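Long-range contact in hypoxic response protein 1 (Mycobacterium tuberculosis, PDB 1Y5H), which is a secreted, dimeric CBS-domain protein of unknown molecular function that belongs to the hypoxia-linked DosR regulon and seems not to bind AMP: residues A[19-31]-A[70-82]. Numbering follows the deposited sequence.
Sequences TCVGEHETLTAAA and DPNTATAGELARD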
# COMPACT_ATOMS: atom_id res chain seq x y z
N THR A 19 4.57 -16.15 -11.42
CA THR A 19 4.34 -15.59 -12.75
C THR A 19 4.70 -14.12 -12.81
O THR A 19 4.37 -13.35 -11.91
CB THR A 19 2.87 -15.74 -13.17
OG1 THR A 19 2.52 -17.13 -13.19
CG2 THR A 19 2.65 -15.15 -14.56
N CYS A 20 5.40 -13.74 -13.88
CA CYS A 20 5.77 -12.35 -14.06
C CYS A 20 4.68 -11.71 -14.91
O CYS A 20 4.30 -12.25 -15.96
CB CYS A 20 7.13 -12.25 -14.75
SG CYS A 20 7.95 -10.65 -14.51
N VAL A 21 4.15 -10.58 -14.45
CA VAL A 21 3.10 -9.88 -15.16
C VAL A 21 3.70 -9.16 -16.36
O VAL A 21 4.76 -8.57 -16.26
CB VAL A 21 2.41 -8.87 -14.23
CG1 VAL A 21 1.35 -8.09 -15.00
CG2 VAL A 21 1.79 -9.61 -13.05
N GLY A 22 3.02 -9.23 -17.50
CA GLY A 22 3.53 -8.59 -18.70
C GLY A 22 3.57 -7.07 -18.60
O GLY A 22 2.67 -6.45 -18.04
N GLU A 23 4.63 -6.49 -19.15
CA GLU A 23 4.81 -5.04 -19.13
C GLU A 23 3.70 -4.28 -19.84
O GLU A 23 3.45 -3.11 -19.55
CB GLU A 23 6.15 -4.66 -19.77
CG GLU A 23 6.26 -5.08 -21.23
CD GLU A 23 7.40 -4.40 -21.98
OE1 GLU A 23 7.43 -3.15 -22.02
OE2 GLU A 23 8.25 -5.12 -22.53
N HIS A 24 3.02 -4.93 -20.79
CA HIS A 24 1.95 -4.27 -21.53
C HIS A 24 0.57 -4.44 -20.92
O HIS A 24 -0.41 -3.91 -21.45
CB HIS A 24 1.93 -4.77 -22.98
CG HIS A 24 3.22 -4.54 -23.71
ND1 HIS A 24 3.75 -3.29 -23.92
CD2 HIS A 24 4.11 -5.42 -24.25
CE1 HIS A 24 4.90 -3.39 -24.56
NE2 HIS A 24 5.14 -4.68 -24.76
N GLU A 25 0.49 -5.17 -19.81
CA GLU A 25 -0.80 -5.35 -19.15
C GLU A 25 -1.19 -4.01 -18.51
O GLU A 25 -0.32 -3.24 -18.08
CB GLU A 25 -0.71 -6.47 -18.12
CG GLU A 25 -0.37 -7.82 -18.78
CD GLU A 25 -0.66 -9.03 -17.91
OE1 GLU A 25 -1.83 -9.21 -17.51
OE2 GLU A 25 0.28 -9.81 -17.64
N THR A 26 -2.48 -3.72 -18.46
CA THR A 26 -2.97 -2.46 -17.89
C THR A 26 -2.86 -2.44 -16.37
O THR A 26 -2.66 -3.47 -15.73
CB THR A 26 -4.43 -2.19 -18.28
OG1 THR A 26 -5.29 -3.12 -17.60
CG2 THR A 26 -4.61 -2.33 -19.80
N LEU A 27 -2.98 -1.25 -15.78
CA LEU A 27 -2.90 -1.14 -14.33
C LEU A 27 -4.12 -1.82 -13.70
O LEU A 27 -4.03 -2.39 -12.62
CB LEU A 27 -2.83 0.32 -13.89
CG LEU A 27 -1.60 1.10 -14.37
CD1 LEU A 27 -1.63 2.51 -13.77
CD2 LEU A 27 -0.31 0.38 -13.95
N THR A 28 -5.25 -1.76 -14.39
CA THR A 28 -6.46 -2.41 -13.88
C THR A 28 -6.21 -3.92 -13.82
O THR A 28 -6.58 -4.58 -12.86
CB THR A 28 -7.66 -2.12 -14.79
OG1 THR A 28 -7.95 -0.72 -14.76
CG2 THR A 28 -8.89 -2.89 -14.32
N ALA A 29 -5.56 -4.46 -14.85
CA ALA A 29 -5.27 -5.88 -14.86
C ALA A 29 -4.32 -6.24 -13.73
O ALA A 29 -4.48 -7.26 -13.06
CB ALA A 29 -4.67 -6.29 -16.21
N ALA A 30 -3.31 -5.39 -13.51
CA ALA A 30 -2.35 -5.62 -12.44
C ALA A 30 -3.03 -5.61 -11.07
O ALA A 30 -2.67 -6.38 -10.19
CB ALA A 30 -1.25 -4.56 -12.49
N ALA A 31 -4.02 -4.74 -10.91
CA ALA A 31 -4.75 -4.64 -9.65
C ALA A 31 -5.48 -5.95 -9.39
O ALA A 31 -5.55 -6.41 -8.25
CB ALA A 31 -5.76 -3.49 -9.72
N ASP A 70 -4.99 6.84 -16.93
CA ASP A 70 -6.20 6.01 -16.99
C ASP A 70 -5.73 4.59 -16.68
O ASP A 70 -4.90 4.05 -17.41
CB ASP A 70 -6.78 6.05 -18.41
CG ASP A 70 -8.06 5.25 -18.56
OD1 ASP A 70 -8.31 4.34 -17.74
OD2 ASP A 70 -8.82 5.53 -19.51
N PRO A 71 -6.24 3.97 -15.61
CA PRO A 71 -5.79 2.61 -15.29
C PRO A 71 -6.11 1.56 -16.35
O PRO A 71 -5.52 0.47 -16.34
CB PRO A 71 -6.46 2.32 -13.95
CG PRO A 71 -7.72 3.11 -14.04
CD PRO A 71 -7.26 4.42 -14.64
N ASN A 72 -7.03 1.89 -17.26
CA ASN A 72 -7.40 0.95 -18.31
C ASN A 72 -6.52 1.06 -19.55
O ASN A 72 -6.62 0.23 -20.45
CB ASN A 72 -8.87 1.13 -18.73
CG ASN A 72 -9.83 0.69 -17.65
OD1 ASN A 72 -9.65 -0.35 -17.03
ND2 ASN A 72 -10.88 1.48 -17.43
N THR A 73 -5.67 2.08 -19.59
CA THR A 73 -4.76 2.26 -20.73
C THR A 73 -3.29 2.34 -20.30
O THR A 73 -2.41 1.90 -21.03
CB THR A 73 -5.12 3.50 -21.57
OG1 THR A 73 -4.92 4.69 -20.80
CG2 THR A 73 -6.57 3.43 -22.03
N ALA A 74 -3.03 2.90 -19.12
CA ALA A 74 -1.66 2.99 -18.61
C ALA A 74 -1.22 1.55 -18.34
O ALA A 74 -2.02 0.73 -17.90
CB ALA A 74 -1.62 3.80 -17.32
N THR A 75 0.05 1.25 -18.59
CA THR A 75 0.56 -0.11 -18.42
C THR A 75 1.44 -0.33 -17.20
O THR A 75 2.02 0.60 -16.65
CB THR A 75 1.36 -0.54 -19.65
OG1 THR A 75 2.55 0.25 -19.74
CG2 THR A 75 0.54 -0.34 -20.92
N ALA A 76 1.53 -1.59 -16.78
CA ALA A 76 2.35 -1.95 -15.63
C ALA A 76 3.80 -1.55 -15.87
O ALA A 76 4.48 -1.06 -14.97
CB ALA A 76 2.25 -3.45 -15.38
N GLY A 77 4.26 -1.75 -17.10
CA GLY A 77 5.63 -1.41 -17.44
C GLY A 77 5.95 0.08 -17.30
O GLY A 77 7.03 0.45 -16.86
N GLU A 78 4.99 0.93 -17.68
CA GLU A 78 5.18 2.37 -17.61
C GLU A 78 5.52 2.82 -16.20
O GLU A 78 6.27 3.78 -16.01
CB GLU A 78 3.93 3.08 -18.10
N LEU A 79 4.94 2.15 -15.21
CA LEU A 79 5.20 2.51 -13.82
C LEU A 79 6.32 1.67 -13.20
O LEU A 79 7.09 2.16 -12.37
CB LEU A 79 3.93 2.35 -12.98
CG LEU A 79 2.84 3.41 -13.13
CD1 LEU A 79 2.33 3.46 -14.56
CD2 LEU A 79 1.71 3.12 -12.16
N ALA A 80 6.43 0.41 -13.60
CA ALA A 80 7.44 -0.48 -13.04
C ALA A 80 8.88 -0.16 -13.45
O ALA A 80 9.81 -0.48 -12.71
CB ALA A 80 7.11 -1.93 -13.39
N ARG A 81 9.06 0.46 -14.61
CA ARG A 81 10.41 0.80 -15.07
C ARG A 81 11.12 1.81 -14.18
O ARG A 81 12.29 2.09 -14.39
CB ARG A 81 10.38 1.31 -16.51
CG ARG A 81 10.14 0.22 -17.54
CD ARG A 81 9.71 0.81 -18.88
NE ARG A 81 9.01 -0.17 -19.68
CZ ARG A 81 7.92 0.09 -20.40
NH1 ARG A 81 7.42 1.32 -20.43
NH2 ARG A 81 7.34 -0.88 -21.10
N ASP A 82 10.40 2.37 -13.20
CA ASP A 82 11.00 3.33 -12.27
C ASP A 82 11.63 2.59 -11.10
O ASP A 82 12.44 3.16 -10.36
CB ASP A 82 9.94 4.27 -11.67
CG ASP A 82 9.23 5.11 -12.71
OD1 ASP A 82 9.79 5.35 -13.80
OD2 ASP A 82 8.10 5.55 -12.41
O HOH W 1 -7.84 -2.88 -18.48
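Thr26 and Thr75 form a single antiparallel beta bridge, in which Ala76 N donates to Glu25 O (2.8 Å) and Leu27 N donates to Ala74 O (3.1 Å). Two further backbone bonds flank it: Gly77 N donates to Glu23 O and Thr28 N to Pro71 O. Each threonine of the bridge is also the N-cap of its own helix. With chi1 at 70° and 67°, both OG1 atoms lie between the backbone N and carbonyl carbon, where Thr26 OG1 accepts from Ala29 N and Thr75 OG1 from Glu78 N. The bridged pair thus serves as the starting point of both helices, which diverge from it. Leu27 fills the apolar side, its CD1 3.8 Å from both Ala74 CB and Leu79 CD2; the two leucine side chains cross at about a right angle. On the more exposed flank Thr28 OG1 donates to Asn72 OD1 (2.9 Å), arriving above the amide plane, while a water bound to Thr26 OG1 (2.7 Å) adds a weak bond to the same oxygen. Beyond Gly77, Glu23 OE1 pairs with Arg81 NH2 in a salt bridge modelled at 2.5 Å, so short that its exact length is doubtful; it lies at the guanidinium edge, the two charged planes turned 70° apart. Gly77 O lies over one face of that guanidinium. Glu25 OE2 accepts from Gly22 N, bracing the type I turn, and its OE1 bonds Tyr33. The contact ties the start of helix 27-37 to helix 76-80 in this pair of CBS motifs; Ala76 and Leu79 pack on Leu55 of strand 51-56, Ala76 also on Ile44 of strand 41-45, with which Val21 pairs, and Pro71 and Thr28 touch Leu65 of the second subunit.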